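Local coordinates for protein 7,8-dihydro-6-hydroxymethylpterin pyrophosphokinase-dihydropteroate synthase (Plasmodium falciparum, PDB 6JWY) that probably makes the activated pterin diphosphate from 6-hydroxymethyl-7,8-dihydropterin and ATP, then joins it to 4-aminobenzoate to give 7,8-dihydropteroate in folate synthesis, at residues S480-N485 and I500-S505; Y524-M529 and Y570-D575; L602-S607 and K680-I685. The protein carries 1 engineered substitution. All coordinates share one frame; numbering follows the deposited sequence.

All three contacts pair neighbouring parallel strands in the pterin-binding TIM barrel of the dihydropteroate synthase part. They follow one another along the chain, contact 1 first and contact 3 last. Their centres are about 10 Å apart for contacts 1 and 2, 12 Å for contacts 2 and 3, and 16 Å for contacts 1 and 3. Strands 500-503 and 525-529 are neighbours, so contacts 1 and 2 form one continuous sheet. Contact 3 touches contact 2 through a probable hydrogen bond from F603 N to F574 O, which closes the barrel. All three reach the bound pterin-sulfonamide adduct CKL, so together they form part of the wall of its pocket.

Contact 1. Residues S480-N485 and I500-S505; sequences SIDTIN and ILNDIS. With CKL (4-[(2-azanyl-4-oxidanylidene-7,8-dihydro-3~{H}-pteridin-6-yl)methylamino]-~{N}-(5,6-dimethoxypyrimidin-4-yl)benzenesulfonamide), chain C.
D482 and N502 stand side by side on neighbouring parallel strands and point the same way. Their carboxylate and amide planes are turned 39° apart. D482 OD2 and N502 ND2 are close but poorly angled for a bond, and both groups turn to the bound adduct CKL instead. D482 OD2 accepts from CKL N10 at 2.6 Å. N502 uses both ends of its amide: OD1 accepts from CKL N11 at 2.7 Å, and ND2 donates a hydrogen bond to CKL N1 at 3.1 Å. Each CG lies anti to its backbone N (chi1 -171° in D482, 173° in N502), which carries the polar ends out past the strands to the pterin. I504 lays CG2 over the pterin face, 3.5 Å from CKL N1, and crosses D482 obliquely, CG2 to OD1 3.6 Å. On the other side of the sheet, L501 CD1 meets T483 CG2 at 3.7 Å, the two side chains crossing at about a right angle. A water bonded to D482 OD1, N502 O and I504 N ties the strand ends together. N502 ND2 also bonds to D430 OD2, which probably fixes the amide flip. The donor and acceptor pattern matches the pterin edge, consistent with selective pterin recognition in this family.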
loop_
_atom_site.group_PDB
_atom_site.type_symbol
_atom_site.label_atom_id
_atom_site.label_comp_id
_atom_site.label_asym_id
_atom_site.label_seq_id
_atom_site.Cartn_x
_atom_site.Cartn_y
_atom_site.Cartn_z
ATOM N N SER A 480 -22.858 -0.379 18.261
ATOM C CA SER A 480 -23.730 -0.209 17.125
ATOM C C SER A 480 -24.732 -1.357 17.112
ATOM O O SER A 480 -24.387 -2.496 17.437
ATOM C CB SER A 480 -22.934 -0.043 15.844
ATOM O OG SER A 480 -22.921 -1.207 15.022
ATOM N N ILE A 481 -25.975 -1.021 16.764
ATOM C CA ILE A 481 -27.008 -2.023 16.584
ATOM C C ILE A 481 -27.341 -2.174 15.098
ATOM O O ILE A 481 -27.714 -1.217 14.421
ATOM C CB ILE A 481 -28.245 -1.747 17.469
ATOM C CG1 ILE A 481 -29.272 -2.884 17.334
ATOM C CG2 ILE A 481 -28.826 -0.362 17.207
ATOM C CD1 ILE A 481 -30.422 -2.809 18.265
ATOM N N ASP A 482 -27.201 -3.416 14.612
ATOM C CA ASP A 482 -27.444 -3.776 13.229
ATOM C C ASP A 482 -28.940 -4.036 13.094
ATOM O O ASP A 482 -29.381 -5.169 13.297
ATOM C CB ASP A 482 -26.673 -5.047 12.891
ATOM C CG ASP A 482 -26.663 -5.412 11.422
ATOM O OD1 ASP A 482 -27.624 -5.049 10.700
ATOM O OD2 ASP A 482 -25.701 -6.083 11.002
ATOM N N THR A 483 -29.707 -2.998 12.738
ATOM C CA THR A 483 -31.151 -3.114 12.661
ATOM C C THR A 483 -31.701 -2.205 11.567
ATOM O O THR A 483 -31.103 -1.165 11.296
ATOM C CB THR A 483 -31.792 -2.769 14.007
ATOM O OG1 THR A 483 -33.148 -3.136 13.802
ATOM C CG2 THR A 483 -31.759 -1.303 14.382
ATOM N N ILE A 484 -32.849 -2.588 10.972
ATOM C CA ILE A 484 -33.592 -1.701 10.073
ATOM C C ILE A 484 -34.933 -1.313 10.701
ATOM O O ILE A 484 -35.753 -0.676 10.040
ATOM C CB ILE A 484 -33.827 -2.303 8.676
ATOM C CG1 ILE A 484 -34.735 -3.536 8.726
ATOM C CG2 ILE A 484 -32.526 -2.582 7.974
ATOM C CD1 ILE A 484 -35.103 -4.088 7.361
ATOM N N ASN A 485 -35.112 -1.669 11.984
ATOM C CA ASN A 485 -36.402 -1.690 12.652
ATOM C C ASN A 485 -36.454 -0.564 13.681
ATOM O O ASN A 485 -35.857 -0.642 14.757
ATOM C CB ASN A 485 -36.725 -3.092 13.188
ATOM C CG ASN A 485 -37.912 -3.141 14.131
ATOM O OD1 ASN A 485 -38.303 -2.119 14.698
ATOM N ND2 ASN A 485 -38.499 -4.320 14.327
ATOM N N ILE A 500 -24.679 3.861 17.685
ATOM C CA ILE A 500 -24.702 3.905 16.230
ATOM C C ILE A 500 -25.815 3.010 15.698
ATOM O O ILE A 500 -25.973 1.870 16.149
ATOM C CB ILE A 500 -23.344 3.467 15.647
ATOM C CG1 ILE A 500 -22.210 4.440 16.015
ATOM C CG2 ILE A 500 -23.436 3.207 14.137
ATOM C CD1 ILE A 500 -20.831 3.995 15.546
ATOM N N LEU A 501 -26.530 3.516 14.684
ATOM C CA LEU A 501 -27.430 2.680 13.909
ATOM C C LEU A 501 -26.665 2.137 12.708
ATOM O O LEU A 501 -26.128 2.912 11.918
ATOM C CB LEU A 501 -28.612 3.554 13.457
ATOM C CG LEU A 501 -29.507 2.943 12.377
ATOM C CD1 LEU A 501 -30.214 1.696 12.908
ATOM C CD2 LEU A 501 -30.495 3.975 11.831
ATOM N N ASN A 502 -26.628 0.811 12.575
ATOM C CA ASN A 502 -26.097 0.137 11.391
ATOM C C ASN A 502 -27.309 -0.345 10.597
ATOM O O ASN A 502 -27.901 -1.383 10.920
ATOM C CB ASN A 502 -25.151 -1.006 11.787
ATOM C CG ASN A 502 -24.674 -1.869 10.641
ATOM O OD1 ASN A 502 -24.765 -1.478 9.485
ATOM N ND2 ASN A 502 -24.163 -3.054 10.932
ATOM N N ASP A 503 -27.741 0.478 9.633
ATOM C CA ASP A 503 -28.978 0.249 8.897
ATOM C C ASP A 503 -28.607 -0.310 7.528
ATOM O O ASP A 503 -28.189 0.419 6.644
ATOM C CB ASP A 503 -29.824 1.522 8.825
ATOM C CG ASP A 503 -31.211 1.347 8.191
ATOM O OD1 ASP A 503 -31.311 0.649 7.144
ATOM O OD2 ASP A 503 -32.200 1.954 8.727
ATOM N N ILE A 504 -28.747 -1.616 7.344
ATOM C CA ILE A 504 -28.273 -2.196 6.101
ATOM C C ILE A 504 -29.184 -1.861 4.916
ATOM O O ILE A 504 -28.914 -2.299 3.799
ATOM C CB ILE A 504 -28.117 -3.718 6.262
ATOM C CG1 ILE A 504 -29.468 -4.372 6.566
ATOM C CG2 ILE A 504 -27.049 -4.027 7.314
ATOM C CD1 ILE A 504 -29.580 -5.760 6.031
ATOM N N SER A 505 -30.267 -1.104 5.127
ATOM C CA SER A 505 -31.080 -0.691 3.993
ATOM C C SER A 505 -30.782 0.774 3.653
ATOM O O SER A 505 -31.425 1.388 2.781
ATOM C CB SER A 505 -32.536 -0.917 4.265
ATOM O OG SER A 505 -33.084 0.180 4.979
HETATM C C2 CKL C . -22.927 -3.826 7.564
HETATM C C4 CKL C . -22.099 -5.605 6.243
HETATM C C5 CKL C . -22.922 -6.586 6.963
HETATM C C6 CKL C . -23.760 -5.995 8.022
HETATM O O24 CKL C . -22.344 -13.847 0.846
HETATM S S21 CKL C . -22.506 -14.431 2.161
HETATM O O23 CKL C . -21.238 -14.989 2.502
HETATM N N22 CKL C . -23.561 -15.658 2.315
HETATM C C25 CKL C . -24.456 -16.066 1.380
HETATM C C30 CKL C . -25.246 -17.176 1.652
HETATM O O31 CKL C . -25.130 -17.847 2.846
HETATM C C32 CKL C . -26.023 -17.568 3.930
HETATM C C29 CKL C . -26.143 -17.606 0.689
HETATM O O33 CKL C . -26.936 -18.708 0.926
HETATM C C34 CKL C . -27.205 -19.685 -0.094
HETATM N N28 CKL C . -26.233 -16.922 -0.481
HETATM C C27 CKL C . -25.462 -15.846 -0.726
HETATM N N26 CKL C . -24.577 -15.420 0.187
HETATM C C18 CKL C . -23.082 -13.338 3.191
HETATM C C17 CKL C . -22.926 -13.569 4.559
HETATM C C16 CKL C . -23.426 -12.642 5.463
HETATM C C19 CKL C . -23.763 -12.196 2.737
HETATM C C20 CKL C . -24.261 -11.268 3.653
HETATM C C15 CKL C . -24.071 -11.482 5.024
HETATM N N14 CKL C . -24.543 -10.560 5.933
HETATM C C13 CKL C . -24.011 -10.257 7.270
HETATM C C8 CKL C . -23.814 -8.753 7.418
HETATM C C9 CKL C . -24.666 -8.197 8.497
HETATM N N10 CKL C . -24.563 -6.790 8.719
HETATM N N1 CKL C . -23.722 -4.649 8.298
HETATM N N7 CKL C . -22.954 -7.938 6.691
HETATM O O12 CKL C . -21.337 -5.990 5.327
HETATM N N3 CKL C . -22.159 -4.296 6.569
HETATM N N11 CKL C . -22.932 -2.502 7.800
HETATM O O HOH W 1 -29.498 -3.373 9.697
HETATM O O HOH W 2 -34.972 1.481 8.024
#

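Contact 2. Residues Y524-M529 and Y570-D575; sequences YSVVLM and YRILFD. With CKL (4-[(2-azanyl-4-oxidanylidene-7,8-dihydro-3~{H}-pteridin-6-yl)methylamino]-~{N}-(5,6-dimethoxypyrimidin-4-yl)benzenesulfonamide), chain C.
The segment axes of parallel strands 525-529 and 572-575 approach to 4.7 Å at an angle of 22°, pairing V526-M529 with I572-D575. The backbone bond from L528 N to L573 O is nearly straight, while the one from D575 N to L528 O is weak. Towards the ligand, M529 and D575 lie side by side, CG to CG 3.6 Å. D575 OD2 takes two bonds from CKL, from N3 at 2.5 Å and N11 at 2.8 Å. D575 OD1 accepts from the backbone of G577, which helps to set the carboxylate. The M529 chain bends at chi3 (79°) and brings SD to 3.4 Å from CKL N3. Behind them, V527 CG2 meets L573 CD1 at 3.7 Å. At the far end R571 points across to strand 525-529, and NH1 donates to S525 OG at 3.0 Å. Its stronger partner is E35, in a salt bridge to NE. S525 OG also bonds to V377 O. On the other face of the sheet, V526 and I572 lie parallel and L528 CD1 rests on I572 CG2; helix 547-564 packs there, touching V526, I572 and F574. Strand 500-503 flanks 525-529, and F603 of strand 603-604 reaches V527 and D575.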
loop_
_atom_site.group_PDB
_atom_site.type_symbol
_atom_site.label_atom_id
_atom_site.label_comp_id
_atom_site.label_asym_id
_atom_site.label_seq_id
_atom_site.Cartn_x
_atom_site.Cartn_y
_atom_site.Cartn_z
ATOM N N TYR A 524 -26.879 10.880 16.821
ATOM C CA TYR A 524 -26.337 9.535 16.711
ATOM C C TYR A 524 -25.750 9.347 15.313
ATOM O O TYR A 524 -26.280 9.879 14.349
ATOM C CB TYR A 524 -27.448 8.521 17.003
ATOM C CG TYR A 524 -27.965 8.546 18.416
ATOM C CD1 TYR A 524 -27.293 7.862 19.423
ATOM C CD2 TYR A 524 -29.127 9.231 18.759
ATOM C CE1 TYR A 524 -27.758 7.861 20.730
ATOM C CE2 TYR A 524 -29.603 9.240 20.063
ATOM C CZ TYR A 524 -28.914 8.554 21.058
ATOM O OH TYR A 524 -29.352 8.535 22.365
ATOM N N SER A 525 -24.670 8.579 15.203
ATOM C CA SER A 525 -24.051 8.247 13.922
ATOM C C SER A 525 -24.738 7.017 13.331
ATOM O O SER A 525 -25.376 6.242 14.060
ATOM C CB SER A 525 -22.572 7.960 14.068
ATOM O OG SER A 525 -21.884 9.054 14.641
ATOM N N VAL A 526 -24.499 6.801 12.028
ATOM C CA VAL A 526 -25.240 5.835 11.255
ATOM C C VAL A 526 -24.321 5.311 10.159
ATOM O O VAL A 526 -23.614 6.102 9.526
ATOM C CB VAL A 526 -26.460 6.566 10.656
ATOM C CG1 VAL A 526 -26.049 7.802 9.858
ATOM C CG2 VAL A 526 -27.402 5.652 9.872
ATOM N N VAL A 527 -24.382 3.992 9.920
ATOM C CA VAL A 527 -23.774 3.309 8.788
ATOM C C VAL A 527 -24.842 3.103 7.716
ATOM O O VAL A 527 -25.841 2.466 7.989
ATOM C CB VAL A 527 -23.243 1.930 9.223
ATOM C CG1 VAL A 527 -22.573 1.179 8.085
ATOM C CG2 VAL A 527 -22.295 2.068 10.378
ATOM N N LEU A 528 -24.606 3.585 6.489
ATOM C CA LEU A 528 -25.537 3.393 5.386
ATOM C C LEU A 528 -24.915 2.360 4.465
ATOM O O LEU A 528 -23.863 2.603 3.915
ATOM C CB LEU A 528 -25.636 4.709 4.606
ATOM C CG LEU A 528 -26.251 5.910 5.323
ATOM C CD1 LEU A 528 -26.256 7.146 4.406
ATOM C CD2 LEU A 528 -27.662 5.598 5.856
ATOM N N MET A 529 -25.569 1.225 4.265
ATOM C CA MET A 529 -24.979 0.166 3.455
ATOM C C MET A 529 -25.781 -0.011 2.161
ATOM O O MET A 529 -26.988 0.186 2.148
ATOM C CB MET A 529 -24.975 -1.157 4.237
ATOM C CG MET A 529 -24.142 -2.227 3.583
ATOM S SD MET A 529 -24.579 -3.872 4.155
ATOM C CE MET A 529 -26.076 -4.233 3.220
ATOM N N TYR A 570 -20.759 14.371 9.116
ATOM C CA TYR A 570 -19.556 13.722 9.635
ATOM C C TYR A 570 -19.911 12.544 10.547
ATOM O O TYR A 570 -19.010 11.912 11.115
ATOM C CB TYR A 570 -18.662 14.729 10.370
ATOM C CG TYR A 570 -19.400 15.527 11.415
ATOM C CD1 TYR A 570 -19.624 14.989 12.659
ATOM C CD2 TYR A 570 -19.930 16.784 11.141
ATOM C CE1 TYR A 570 -20.288 15.689 13.644
ATOM C CE2 TYR A 570 -20.625 17.491 12.106
ATOM C CZ TYR A 570 -20.797 16.936 13.367
ATOM O OH TYR A 570 -21.487 17.560 14.373
ATOM N N ARG A 571 -21.226 12.256 10.672
ATOM C CA ARG A 571 -21.703 11.129 11.455
ATOM C C ARG A 571 -22.195 9.987 10.575
ATOM O O ARG A 571 -22.793 9.035 11.091
ATOM C CB ARG A 571 -22.790 11.581 12.432
ATOM C CG ARG A 571 -22.207 12.245 13.672
ATOM C CD ARG A 571 -23.295 12.490 14.699
ATOM N NE ARG A 571 -22.805 13.091 15.934
ATOM C CZ ARG A 571 -22.312 12.387 16.942
ATOM N NH1 ARG A 571 -22.222 11.072 16.856
ATOM N NH2 ARG A 571 -21.878 13.005 18.019
ATOM N N ILE A 572 -21.933 10.069 9.264
ATOM C CA ILE A 572 -22.495 9.111 8.333
ATOM C C ILE A 572 -21.379 8.266 7.756
ATOM O O ILE A 572 -20.455 8.802 7.172
ATOM C CB ILE A 572 -23.288 9.849 7.235
ATOM C CG1 ILE A 572 -24.527 10.507 7.835
ATOM C CG2 ILE A 572 -23.652 8.920 6.095
ATOM C CD1 ILE A 572 -25.156 11.511 6.923
ATOM N N LEU A 573 -21.509 6.951 7.838
ATOM C CA LEU A 573 -20.487 6.044 7.323
ATOM C C LEU A 573 -21.046 5.288 6.128
ATOM O O LEU A 573 -22.241 4.942 6.115
ATOM C CB LEU A 573 -20.059 5.097 8.448
ATOM C CG LEU A 573 -19.725 5.823 9.756
ATOM C CD1 LEU A 573 -20.105 5.015 10.981
ATOM C CD2 LEU A 573 -18.260 6.233 9.812
ATOM N N PHE A 574 -20.179 5.086 5.126
ATOM C CA PHE A 574 -20.506 4.440 3.862
ATOM C C PHE A 574 -20.092 2.970 3.946
ATOM O O PHE A 574 -18.998 2.639 4.439
ATOM C CB PHE A 574 -19.690 5.034 2.709
ATOM C CG PHE A 574 -20.051 6.420 2.246
ATOM C CD1 PHE A 574 -19.909 7.530 3.089
ATOM C CD2 PHE A 574 -20.471 6.639 0.942
ATOM C CE1 PHE A 574 -20.238 8.817 2.663
ATOM C CE2 PHE A 574 -20.824 7.908 0.515
ATOM C CZ PHE A 574 -20.710 8.991 1.370
ATOM N N ASP A 575 -20.942 2.102 3.385
ATOM C CA ASP A 575 -20.640 0.686 3.320
ATOM C C ASP A 575 -21.187 0.164 2.000
ATOM O O ASP A 575 -22.378 0.262 1.731
ATOM C CB ASP A 575 -21.127 -0.034 4.585
ATOM C CG ASP A 575 -20.816 -1.531 4.634
ATOM O OD1 ASP A 575 -20.296 -2.078 3.610
ATOM O OD2 ASP A 575 -21.144 -2.169 5.691
HETATM C C2 CKL C . -22.927 -3.826 7.564
HETATM C C4 CKL C . -22.099 -5.605 6.243
HETATM C C5 CKL C . -22.922 -6.586 6.963
HETATM C C6 CKL C . -23.760 -5.995 8.022
HETATM O O24 CKL C . -22.344 -13.847 0.846
HETATM S S21 CKL C . -22.506 -14.431 2.161
HETATM O O23 CKL C . -21.238 -14.989 2.502
HETATM N N22 CKL C . -23.561 -15.658 2.315
HETATM C C25 CKL C . -24.456 -16.066 1.380
HETATM C C30 CKL C . -25.246 -17.176 1.652
HETATM O O31 CKL C . -25.130 -17.847 2.846
HETATM C C32 CKL C . -26.023 -17.568 3.930
HETATM C C29 CKL C . -26.143 -17.606 0.689
HETATM O O33 CKL C . -26.936 -18.708 0.926
HETATM C C34 CKL C . -27.205 -19.685 -0.094
HETATM N N28 CKL C . -26.233 -16.922 -0.481
HETATM C C27 CKL C . -25.462 -15.846 -0.726
HETATM N N26 CKL C . -24.577 -15.420 0.187
HETATM C C18 CKL C . -23.082 -13.338 3.191
HETATM C C17 CKL C . -22.926 -13.569 4.559
HETATM C C16 CKL C . -23.426 -12.642 5.463
HETATM C C19 CKL C . -23.763 -12.196 2.737
HETATM C C20 CKL C . -24.261 -11.268 3.653
HETATM C C15 CKL C . -24.071 -11.482 5.024
HETATM N N14 CKL C . -24.543 -10.560 5.933
HETATM C C13 CKL C . -24.011 -10.257 7.270
HETATM C C8 CKL C . -23.814 -8.753 7.418
HETATM C C9 CKL C . -24.666 -8.197 8.497
HETATM N N10 CKL C . -24.563 -6.790 8.719
HETATM N N1 CKL C . -23.722 -4.649 8.298
HETATM N N7 CKL C . -22.954 -7.938 6.691
HETATM O O12 CKL C . -21.337 -5.990 5.327
HETATM N N3 CKL C . -22.159 -4.296 6.569
HETATM N N11 CKL C . -22.932 -2.502 7.800
#

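Contact 3. Residues L602-S607 and K680-I685; sequences LFIGYS and KKVDLI. With CKL (4-[(2-azanyl-4-oxidanylidene-7,8-dihydro-3~{H}-pteridin-6-yl)methylamino]-~{N}-(5,6-dimethoxypyrimidin-4-yl)benzenesulfonamide), chain C.
F603 lays its ring obliquely against L684, with CD2 3.6 Å from L684 CB. The two belong to paired parallel strands of the TIM barrel, in a beta-alpha-beta unit whose helix 661-680 lies between them in the chain. F603 is on the inner face of its strand, and chi1 of -180° extends its ring toward the pterin. Its CE1 comes within 3.3 Å of CKL N11, also obliquely, so the phenyl ring helps to line the pterin pocket beside D575.

Backbone bonds hold the pair in register: L684 N donates to L602 O, and I604 N donates to L684 O. Just before strand 684-687, D683 reaches across to the other segment. Its OD2 accepts from L602 N at 2.9 Å, met on the anti side and 23° out of the carboxylate plane. The same oxygen forms a salt bridge with K386, which probably stabilises its negative charge.

Where the strands begin, L602 crosses V682 obliquely, CG to CG1 4.0 Å. On the outer face, turned towards helix 661-680, the packing is aliphatic. I604 CG1 meets I685 CG2 at 4.0 Å, and both isoleucines touch S677 of that helix. Segment 680-685 opens at the end of helix 661-680, in a Schellman motif with K681 at positive phi, and the chain then turns into strand 684-687.

G605 O is hydrogen-bonded to K609 NZ, which also bonds to CKL. Y606 folds back over the outer face, with I604 CD1 and I685 CG2 at the edge of its ring. Its hydroxyl oxygen OH ends 3.6 Å from I685 CD1.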
loop_
_atom_site.group_PDB
_atom_site.type_symbol
_atom_site.label_atom_id
_atom_site.label_comp_id
_atom_site.label_asym_id
_atom_site.label_seq_id
_atom_site.Cartn_x
_atom_site.Cartn_y
_atom_site.Cartn_z
ATOM N N LEU A 602 -15.376 5.111 5.776
ATOM C CA LEU A 602 -15.694 3.849 5.117
ATOM C C LEU A 602 -15.779 2.715 6.139
ATOM O O LEU A 602 -14.907 2.544 6.998
ATOM C CB LEU A 602 -14.683 3.547 4.003
ATOM C CG LEU A 602 -14.841 2.225 3.236
ATOM C CD1 LEU A 602 -16.165 2.118 2.452
ATOM C CD2 LEU A 602 -13.671 1.990 2.270
ATOM N N PHE A 603 -16.878 1.959 6.051
ATOM C CA PHE A 603 -17.146 0.823 6.914
ATOM C C PHE A 603 -17.279 -0.373 5.970
ATOM O O PHE A 603 -17.990 -0.271 4.972
ATOM C CB PHE A 603 -18.416 1.160 7.702
ATOM C CG PHE A 603 -18.920 0.146 8.692
ATOM C CD1 PHE A 603 -19.481 -1.052 8.274
ATOM C CD2 PHE A 603 -18.902 0.423 10.054
ATOM C CE1 PHE A 603 -19.994 -1.961 9.194
ATOM C CE2 PHE A 603 -19.409 -0.490 10.974
ATOM C CZ PHE A 603 -19.939 -1.694 10.547
ATOM N N ILE A 604 -16.552 -1.472 6.199
ATOM C CA ILE A 604 -16.820 -2.648 5.374
ATOM C C ILE A 604 -16.995 -3.876 6.259
ATOM O O ILE A 604 -16.472 -3.952 7.368
ATOM C CB ILE A 604 -15.779 -2.897 4.253
ATOM C CG1 ILE A 604 -14.436 -3.378 4.799
ATOM C CG2 ILE A 604 -15.581 -1.688 3.351
ATOM C CD1 ILE A 604 -13.412 -3.620 3.723
ATOM N N GLY A 605 -17.737 -4.852 5.741
ATOM C CA GLY A 605 -17.839 -6.141 6.392
ATOM C C GLY A 605 -17.637 -7.262 5.380
ATOM O O GLY A 605 -18.507 -7.524 4.560
ATOM N N TYR A 606 -16.478 -7.912 5.457
ATOM C CA TYR A 606 -16.120 -8.953 4.514
ATOM C C TYR A 606 -16.159 -10.279 5.248
ATOM O O TYR A 606 -16.101 -11.339 4.622
ATOM C CB TYR A 606 -14.700 -8.734 3.989
ATOM C CG TYR A 606 -13.657 -8.515 5.062
ATOM C CD1 TYR A 606 -13.149 -9.592 5.793
ATOM C CD2 TYR A 606 -13.147 -7.241 5.325
ATOM C CE1 TYR A 606 -12.184 -9.405 6.768
ATOM C CE2 TYR A 606 -12.176 -7.043 6.300
ATOM C CZ TYR A 606 -11.692 -8.133 7.018
ATOM O OH TYR A 606 -10.745 -7.976 7.991
ATOM N N SER A 607 -16.253 -10.197 6.582
ATOM C CA SER A 607 -15.816 -11.303 7.413
ATOM C C SER A 607 -16.654 -12.551 7.147
ATOM O O SER A 607 -17.848 -12.586 7.424
ATOM C CB SER A 607 -15.837 -10.902 8.854
ATOM O OG SER A 607 -15.526 -12.006 9.686
ATOM N N LYS A 680 -5.326 0.534 2.630
ATOM C CA LYS A 680 -6.217 1.440 1.935
ATOM C C LYS A 680 -6.833 2.411 2.937
ATOM O O LYS A 680 -7.573 3.306 2.550
ATOM C CB LYS A 680 -7.238 0.671 1.097
ATOM C CG LYS A 680 -6.635 -0.012 -0.123
ATOM C CD LYS A 680 -6.350 0.979 -1.204
ATOM C CE LYS A 680 -5.804 0.339 -2.460
ATOM N NZ LYS A 680 -5.601 1.369 -3.512
ATOM N N LYS A 681 -6.531 2.208 4.222
ATOM C CA LYS A 681 -6.902 3.150 5.262
ATOM C C LYS A 681 -8.414 3.166 5.485
ATOM O O LYS A 681 -8.958 4.208 5.831
ATOM C CB LYS A 681 -6.395 4.557 4.926
ATOM C CG LYS A 681 -4.900 4.736 5.112
ATOM C CD LYS A 681 -4.353 5.989 4.492
ATOM C CE LYS A 681 -2.846 6.073 4.633
ATOM N NZ LYS A 681 -2.258 6.797 3.476
ATOM N N VAL A 682 -9.064 2.010 5.331
ATOM C CA VAL A 682 -10.474 1.831 5.630
ATOM C C VAL A 682 -10.725 2.197 7.086
ATOM O O VAL A 682 -10.072 1.673 7.978
ATOM C CB VAL A 682 -10.932 0.384 5.355
ATOM C CG1 VAL A 682 -12.417 0.220 5.653
ATOM C CG2 VAL A 682 -10.641 -0.044 3.921
ATOM N N ASP A 683 -11.743 3.021 7.340
ATOM C CA ASP A 683 -11.997 3.465 8.702
ATOM C C ASP A 683 -12.452 2.325 9.618
ATOM O O ASP A 683 -11.923 2.191 10.708
ATOM C CB ASP A 683 -12.765 4.781 8.707
ATOM C CG ASP A 683 -12.156 5.699 7.659
ATOM O OD1 ASP A 683 -11.143 6.414 7.992
ATOM O OD2 ASP A 683 -12.635 5.650 6.493
ATOM N N LEU A 684 -13.378 1.471 9.182
ATOM C CA LEU A 684 -13.952 0.461 10.072
ATOM C C LEU A 684 -14.078 -0.857 9.310
ATOM O O LEU A 684 -14.602 -0.855 8.197
ATOM C CB LEU A 684 -15.333 0.942 10.540
ATOM C CG LEU A 684 -15.339 2.231 11.372
ATOM C CD1 LEU A 684 -15.871 3.398 10.555
ATOM C CD2 LEU A 684 -16.114 2.102 12.682
ATOM N N ILE A 685 -13.575 -1.957 9.881
ATOM C CA ILE A 685 -13.798 -3.285 9.312
ATOM C C ILE A 685 -14.621 -4.124 10.290
ATOM O O ILE A 685 -14.306 -4.219 11.484
ATOM C CB ILE A 685 -12.469 -3.990 8.929
ATOM C CG1 ILE A 685 -11.517 -4.210 10.117
ATOM C CG2 ILE A 685 -11.783 -3.294 7.743
ATOM C CD1 ILE A 685 -10.227 -4.924 9.764
HETATM C C2 CKL C . -22.927 -3.826 7.564
HETATM C C4 CKL C . -22.099 -5.605 6.243
HETATM C C5 CKL C . -22.922 -6.586 6.963
HETATM C C6 CKL C . -23.760 -5.995 8.022
HETATM O O24 CKL C . -22.344 -13.847 0.846
HETATM S S21 CKL C . -22.506 -14.431 2.161
HETATM O O23 CKL C . -21.238 -14.989 2.502
HETATM N N22 CKL C . -23.561 -15.658 2.315
HETATM C C25 CKL C . -24.456 -16.066 1.380
HETATM C C30 CKL C . -25.246 -17.176 1.652
HETATM O O31 CKL C . -25.130 -17.847 2.846
HETATM C C32 CKL C . -26.023 -17.568 3.930
HETATM C C29 CKL C . -26.143 -17.606 0.689
HETATM O O33 CKL C . -26.936 -18.708 0.926
HETATM C C34 CKL C . -27.205 -19.685 -0.094
HETATM N N28 CKL C . -26.233 -16.922 -0.481
HETATM C C27 CKL C . -25.462 -15.846 -0.726
HETATM N N26 CKL C . -24.577 -15.420 0.187
HETATM C C18 CKL C . -23.082 -13.338 3.191
HETATM C C17 CKL C . -22.926 -13.569 4.559
HETATM C C16 CKL C . -23.426 -12.642 5.463
HETATM C C19 CKL C . -23.763 -12.196 2.737
HETATM C C20 CKL C . -24.261 -11.268 3.653
HETATM C C15 CKL C . -24.071 -11.482 5.024
HETATM N N14 CKL C . -24.543 -10.560 5.933
HETATM C C13 CKL C . -24.011 -10.257 7.270
HETATM C C8 CKL C . -23.814 -8.753 7.418
HETATM C C9 CKL C . -24.666 -8.197 8.497
HETATM N N10 CKL C . -24.563 -6.790 8.719
HETATM N N1 CKL C . -23.722 -4.649 8.298
HETATM N N7 CKL C . -22.954 -7.938 6.691
HETATM O O12 CKL C . -21.337 -5.990 5.327
HETATM N N3 CKL C . -22.159 -4.296 6.569
HETATM N N11 CKL C . -22.932 -2.502 7.800
#